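Mitotic checkpoint control protein kinase BUB1 (Drosophila melanogaster, PDB 6JKK) is a mitotic checkpoint kinase of the kinetochore whose kinase domain, the part described here, probably binds ATP and phosphorylates CENP-E during capture of spindle microtubules. Local coordinates at residues 63-75 with 80-92. Numbering follows the deposited sequence.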
loop_
_atom_site.group_PDB
_atom_site.type_symbol
_atom_site.label_atom_id
_atom_site.label_comp_id
_atom_site.label_asym_id
_atom_site.label_seq_id
_atom_site.Cartn_x
_atom_site.Cartn_y
_atom_site.Cartn_z
ATOM N N GLY A 63 -16.536 -0.164 4.456
ATOM C CA GLY A 63 -16.695 0.786 3.374
ATOM C C GLY A 63 -17.608 0.210 2.318
ATOM O O GLY A 63 -17.701 -1.012 2.170
ATOM N N LYS A 64 -18.281 1.084 1.578
ATOM C CA LYS A 64 -19.261 0.647 0.594
ATOM C C LYS A 64 -19.306 1.643 -0.555
ATOM O O LYS A 64 -19.763 2.773 -0.382
ATOM C CB LYS A 64 -20.633 0.544 1.259
ATOM C CG LYS A 64 -21.758 0.067 0.369
ATOM C CD LYS A 64 -23.117 0.312 1.029
ATOM C CE LYS A 64 -23.173 -0.238 2.452
ATOM N NZ LYS A 64 -22.807 0.778 3.495
ATOM N N GLY A 65 -18.819 1.225 -1.721
ATOM C CA GLY A 65 -18.746 2.096 -2.881
ATOM C C GLY A 65 -19.697 1.719 -4.002
ATOM O O GLY A 65 -20.608 0.909 -3.821
ATOM N N ALA A 66 -19.485 2.317 -5.171
ATOM C CA ALA A 66 -20.345 2.073 -6.329
ATOM C C ALA A 66 -20.176 0.663 -6.904
ATOM O O ALA A 66 -21.118 0.088 -7.458
ATOM C CB ALA A 66 -20.075 3.114 -7.400
ATOM N N TYR A 67 -18.973 0.116 -6.766
ATOM C CA TYR A 67 -18.640 -1.166 -7.375
ATOM C C TYR A 67 -18.127 -2.195 -6.365
ATOM O O TYR A 67 -17.521 -3.206 -6.740
ATOM C CB TYR A 67 -17.625 -0.952 -8.498
ATOM C CG TYR A 67 -18.043 0.139 -9.456
ATOM C CD1 TYR A 67 -19.111 -0.052 -10.323
ATOM C CD2 TYR A 67 -17.382 1.362 -9.484
ATOM C CE1 TYR A 67 -19.506 0.939 -11.197
ATOM C CE2 TYR A 67 -17.770 2.361 -10.357
ATOM C CZ TYR A 67 -18.832 2.144 -11.211
ATOM O OH TYR A 67 -19.226 3.133 -12.081
ATOM N N GLY A 68 -18.382 -1.945 -5.082
ATOM C CA GLY A 68 -18.050 -2.929 -4.068
ATOM C C GLY A 68 -18.163 -2.440 -2.640
ATOM O O GLY A 68 -18.675 -1.350 -2.372
ATOM N N SER A 69 -17.666 -3.255 -1.716
ATOM C CA SER A 69 -17.690 -2.912 -0.302
ATOM C C SER A 69 -16.627 -3.716 0.431
ATOM O O SER A 69 -16.062 -4.666 -0.122
ATOM C CB SER A 69 -19.072 -3.209 0.292
ATOM O OG SER A 69 -19.382 -4.589 0.180
ATOM N N VAL A 70 -16.338 -3.315 1.666
ATOM C CA VAL A 70 -15.434 -4.063 2.531
ATOM C C VAL A 70 -16.139 -4.304 3.853
ATOM O O VAL A 70 -16.737 -3.382 4.427
ATOM C CB VAL A 70 -14.099 -3.308 2.776
ATOM C CG1 VAL A 70 -13.249 -4.049 3.799
ATOM C CG2 VAL A 70 -13.322 -3.161 1.481
ATOM N N TYR A 71 -16.081 -5.544 4.324
ATOM C CA TYR A 71 -16.712 -5.931 5.582
ATOM C C TYR A 71 -15.681 -6.584 6.486
ATOM O O TYR A 71 -14.736 -7.209 6.001
ATOM C CB TYR A 71 -17.865 -6.907 5.318
ATOM C CG TYR A 71 -19.165 -6.224 4.952
ATOM C CD1 TYR A 71 -19.396 -5.768 3.658
ATOM C CD2 TYR A 71 -20.160 -6.029 5.906
ATOM C CE1 TYR A 71 -20.584 -5.129 3.328
ATOM C CE2 TYR A 71 -21.352 -5.400 5.582
ATOM C CZ TYR A 71 -21.556 -4.951 4.293
ATOM O OH TYR A 71 -22.737 -4.318 3.972
ATOM N N VAL A 72 -15.847 -6.420 7.796
ATOM C CA VAL A 72 -15.002 -7.134 8.750
ATOM C C VAL A 72 -15.782 -8.355 9.225
ATOM O O VAL A 72 -17.004 -8.294 9.396
ATOM C CB VAL A 72 -14.556 -6.234 9.936
ATOM C CG1 VAL A 72 -15.750 -5.570 10.594
ATOM C CG2 VAL A 72 -13.749 -7.032 10.956
ATOM N N GLY A 73 -15.088 -9.479 9.389
ATOM C CA GLY A 73 -15.728 -10.692 9.859
ATOM C C GLY A 73 -14.753 -11.570 10.614
ATOM O O GLY A 73 -13.771 -11.078 11.181
ATOM N N LYS A 74 -15.017 -12.872 10.631
ATOM C CA LYS A 74 -14.116 -13.788 11.317
ATOM C C LYS A 74 -14.185 -15.197 10.757
ATOM O O LYS A 74 -15.270 -15.729 10.523
ATOM C CB LYS A 74 -14.415 -13.814 12.820
ATOM C CG LYS A 74 -13.525 -14.768 13.615
ATOM C CD LYS A 74 -13.797 -14.665 15.109
ATOM C CE LYS A 74 -13.507 -13.269 15.628
ATOM N NZ LYS A 74 -13.866 -13.121 17.071
ATOM N N HIS A 75 -13.013 -15.784 10.535
ATOM C CA HIS A 75 -12.895 -17.202 10.223
ATOM C C HIS A 75 -13.129 -17.978 11.520
ATOM O O HIS A 75 -12.288 -17.962 12.422
ATOM C CB HIS A 75 -11.503 -17.496 9.656
ATOM C CG HIS A 75 -11.313 -18.910 9.194
ATOM N ND1 HIS A 75 -10.240 -19.679 9.584
ATOM C CD2 HIS A 75 -12.053 -19.685 8.366
ATOM C CE1 HIS A 75 -10.328 -20.874 9.022
ATOM N NE2 HIS A 75 -11.419 -20.903 8.280
ATOM N N LYS A 80 -9.566 -16.074 13.505
ATOM C CA LYS A 80 -8.866 -15.029 12.776
ATOM C C LYS A 80 -9.836 -13.986 12.228
ATOM O O LYS A 80 -10.742 -14.313 11.460
ATOM C CB LYS A 80 -8.080 -15.640 11.618
ATOM C CG LYS A 80 -6.570 -15.562 11.773
ATOM C CD LYS A 80 -6.011 -16.788 12.480
ATOM C CE LYS A 80 -4.490 -16.739 12.564
ATOM N NZ LYS A 80 -3.881 -18.054 12.213
ATOM N N LYS A 81 -9.636 -12.733 12.626
ATOM C CA LYS A 81 -10.431 -11.625 12.111
ATOM C C LYS A 81 -10.034 -11.335 10.674
ATOM O O LYS A 81 -8.851 -11.153 10.376
ATOM C CB LYS A 81 -10.214 -10.368 12.949
ATOM C CG LYS A 81 -11.154 -10.214 14.129
ATOM C CD LYS A 81 -11.208 -8.754 14.545
ATOM C CE LYS A 81 -11.712 -8.595 15.964
ATOM N NZ LYS A 81 -11.750 -7.160 16.371
ATOM N N VAL A 82 -11.022 -11.278 9.787
ATOM C CA VAL A 82 -10.737 -11.109 8.369
ATOM C C VAL A 82 -11.429 -9.880 7.777
ATOM O O VAL A 82 -12.425 -9.387 8.319
ATOM C CB VAL A 82 -11.127 -12.384 7.570
ATOM C CG1 VAL A 82 -10.319 -13.586 8.041
ATOM C CG2 VAL A 82 -12.615 -12.673 7.705
ATOM N N ALA A 83 -10.878 -9.374 6.678
ATOM C CA ALA A 83 -11.566 -8.375 5.874
ATOM C C ALA A 83 -12.136 -9.098 4.675
ATOM O O ALA A 83 -11.443 -9.911 4.054
ATOM C CB ALA A 83 -10.604 -7.302 5.411
ATOM N N LEU A 84 -13.387 -8.804 4.344
ATOM C CA LEU A 84 -13.994 -9.361 3.145
ATOM C C LEU A 84 -14.195 -8.244 2.135
ATOM O O LEU A 84 -14.926 -7.284 2.397
ATOM C CB LEU A 84 -15.325 -10.051 3.475
ATOM C CG LEU A 84 -15.230 -11.112 4.575
ATOM C CD1 LEU A 84 -15.796 -10.583 5.870
ATOM C CD2 LEU A 84 -15.924 -12.414 4.193
ATOM N N LYS A 85 -13.530 -8.361 0.990
ATOM C CA LYS A 85 -13.615 -7.330 -0.038
ATOM C C LYS A 85 -14.377 -7.842 -1.242
ATOM O O LYS A 85 -13.958 -8.807 -1.899
ATOM C CB LYS A 85 -12.217 -6.884 -0.470
ATOM C CG LYS A 85 -12.224 -5.814 -1.556
ATOM C CD LYS A 85 -10.805 -5.465 -1.973
ATOM C CE LYS A 85 -10.777 -4.402 -3.055
ATOM N NZ LYS A 85 -9.373 -3.947 -3.292
ATOM N N GLN A 86 -15.499 -7.187 -1.523
ATOM C CA GLN A 86 -16.345 -7.559 -2.644
ATOM C C GLN A 86 -16.209 -6.537 -3.759
ATOM O O GLN A 86 -16.190 -5.329 -3.502
ATOM C CB GLN A 86 -17.800 -7.626 -2.196
ATOM C CG GLN A 86 -18.760 -8.053 -3.308
ATOM C CD GLN A 86 -20.068 -8.588 -2.768
ATOM O OE1 GLN A 86 -20.788 -7.898 -2.044
ATOM N NE2 GLN A 86 -20.375 -9.834 -3.106
ATOM N N GLU A 87 -16.100 -7.007 -4.997
ATOM C CA GLU A 87 -16.030 -6.074 -6.117
ATOM C C GLU A 87 -16.789 -6.571 -7.340
ATOM O O GLU A 87 -16.773 -7.762 -7.652
ATOM C CB GLU A 87 -14.573 -5.762 -6.479
ATOM C CG GLU A 87 -14.429 -4.742 -7.608
ATOM C CD GLU A 87 -12.992 -4.323 -7.853
ATOM O OE1 GLU A 87 -12.127 -4.601 -6.994
ATOM O OE2 GLU A 87 -12.733 -3.713 -8.911
ATOM N N ARG A 88 -17.455 -5.635 -8.017
ATOM C CA ARG A 88 -18.116 -5.876 -9.298
ATOM C C ARG A 88 -17.558 -4.893 -10.332
ATOM O O ARG A 88 -17.411 -3.704 -10.041
ATOM C CB ARG A 88 -19.633 -5.691 -9.172
ATOM C CG ARG A 88 -20.302 -6.637 -8.174
ATOM C CD ARG A 88 -21.742 -6.241 -7.875
ATOM N NE ARG A 88 -21.816 -4.830 -7.517
ATOM C CZ ARG A 88 -21.657 -4.357 -6.284
ATOM N NH1 ARG A 88 -21.430 -5.183 -5.268
ATOM N NH2 ARG A 88 -21.728 -3.051 -6.068
ATOM N N PRO A 89 -17.196 -5.390 -11.527
ATOM C CA PRO A 89 -17.184 -6.812 -11.895
ATOM C C PRO A 89 -16.050 -7.529 -11.183
ATOM O O PRO A 89 -15.242 -6.889 -10.514
ATOM C CB PRO A 89 -16.904 -6.777 -13.399
ATOM C CG PRO A 89 -16.121 -5.525 -13.599
ATOM C CD PRO A 89 -16.699 -4.536 -12.621
ATOM N N THR A 90 -16.014 -8.845 -11.317
ATOM C CA THR A 90 -14.982 -9.670 -10.695
ATOM C C THR A 90 -13.590 -9.124 -11.003
ATOM O O THR A 90 -13.249 -8.900 -12.168
ATOM C CB THR A 90 -15.109 -11.115 -11.196
ATOM O OG1 THR A 90 -16.474 -11.542 -11.067
ATOM C CG2 THR A 90 -14.196 -12.052 -10.419
ATOM N N ASN A 91 -12.804 -8.871 -9.959
ATOM C CA ASN A 91 -11.440 -8.395 -10.146
ATOM C C ASN A 91 -10.472 -9.576 -10.108
ATOM O O ASN A 91 -9.912 -9.909 -9.059
ATOM C CB ASN A 91 -11.083 -7.343 -9.091
ATOM C CG ASN A 91 -9.840 -6.549 -9.455
ATOM O OD1 ASN A 91 -8.982 -7.021 -10.208
ATOM N ND2 ASN A 91 -9.735 -5.336 -8.925
ATOM N N TYR A 92 -10.307 -10.232 -11.253
ATOM C CA TYR A 92 -9.376 -11.352 -11.350
ATOM C C TYR A 92 -7.960 -10.833 -11.179
ATOM O O TYR A 92 -7.111 -11.497 -10.579
ATOM C CB TYR A 92 -9.506 -12.041 -12.707
ATOM C CG TYR A 92 -10.854 -12.679 -12.945
ATOM C CD1 TYR A 92 -11.140 -13.944 -12.450
ATOM C CD2 TYR A 92 -11.843 -12.015 -13.664
ATOM C CE1 TYR A 92 -12.369 -14.532 -12.667
ATOM C CE2 TYR A 92 -13.078 -12.599 -13.890
ATOM C CZ TYR A 92 -13.329 -13.856 -13.381
ATOM O OH TYR A 92 -14.550 -14.452 -13.582
HETATM O O HOH W 1 -20.595 -5.345 -2.266
#
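Arg88 turns its CG anti to the carbonyl carbon (chi1 -61°) and folds at chi3, which lays the guanidinium back over the Tyr67 peptide, with Tyr67 O 4.2 Å above its plane. That same oxygen accepts an almost straight hydrogen bond from Arg88 N at 2.7 Å; this backbone bond joins the turn to the end of strand 80-87, while the guanidinium packs over the peptide. On the sheet face carrying Ser69, Tyr71, Leu84 and Gln86, a water sits in the guanidinium plane at its edge. It accepts from Arg88 NH1, donates to Gln86 OE1 at 2.6 Å and bonds Ser69 OG at 2.8 Å, linking Ser69 of one strand, Gln86 of the other and Arg88 just beyond it. Gln86 is held further by the backbone of Lys41 and Leu43. Farther along, Leu84 CD1 lies 3.5 Å from Tyr71 O and 3.8 Å from Gly73 N, against Gly73 on the face where a CB of that residue would point; Ile130 of the next strand backs this leucine.

Between the strands, antiparallel hydrogen-bonded pairs Ser69–Gln86, Tyr71–Leu84 and Gly73–Val82 alternate with non-hydrogen-bonded ones, with Leu84 N to Tyr71 O nearly straight at 2.7 Å. On the other face Val70 CG2 rests 4.2 Å from Lys85 CG. The lysine chain is extended throughout and carries NZ away from the hairpin to salt bridges with Glu94 and Asp207. Lys85 is the predicted ATP-binding lysine, and its bridge to Glu94 of helix 92-104 matches the lysine–glutamate pair of an active-like kinase. Together with the Gly63–Gly68 turn, the glycine-rich loop, this antiparallel hairpin is the β2–β3 unit of the protein kinase N-lobe, roofing the nucleotide cleft.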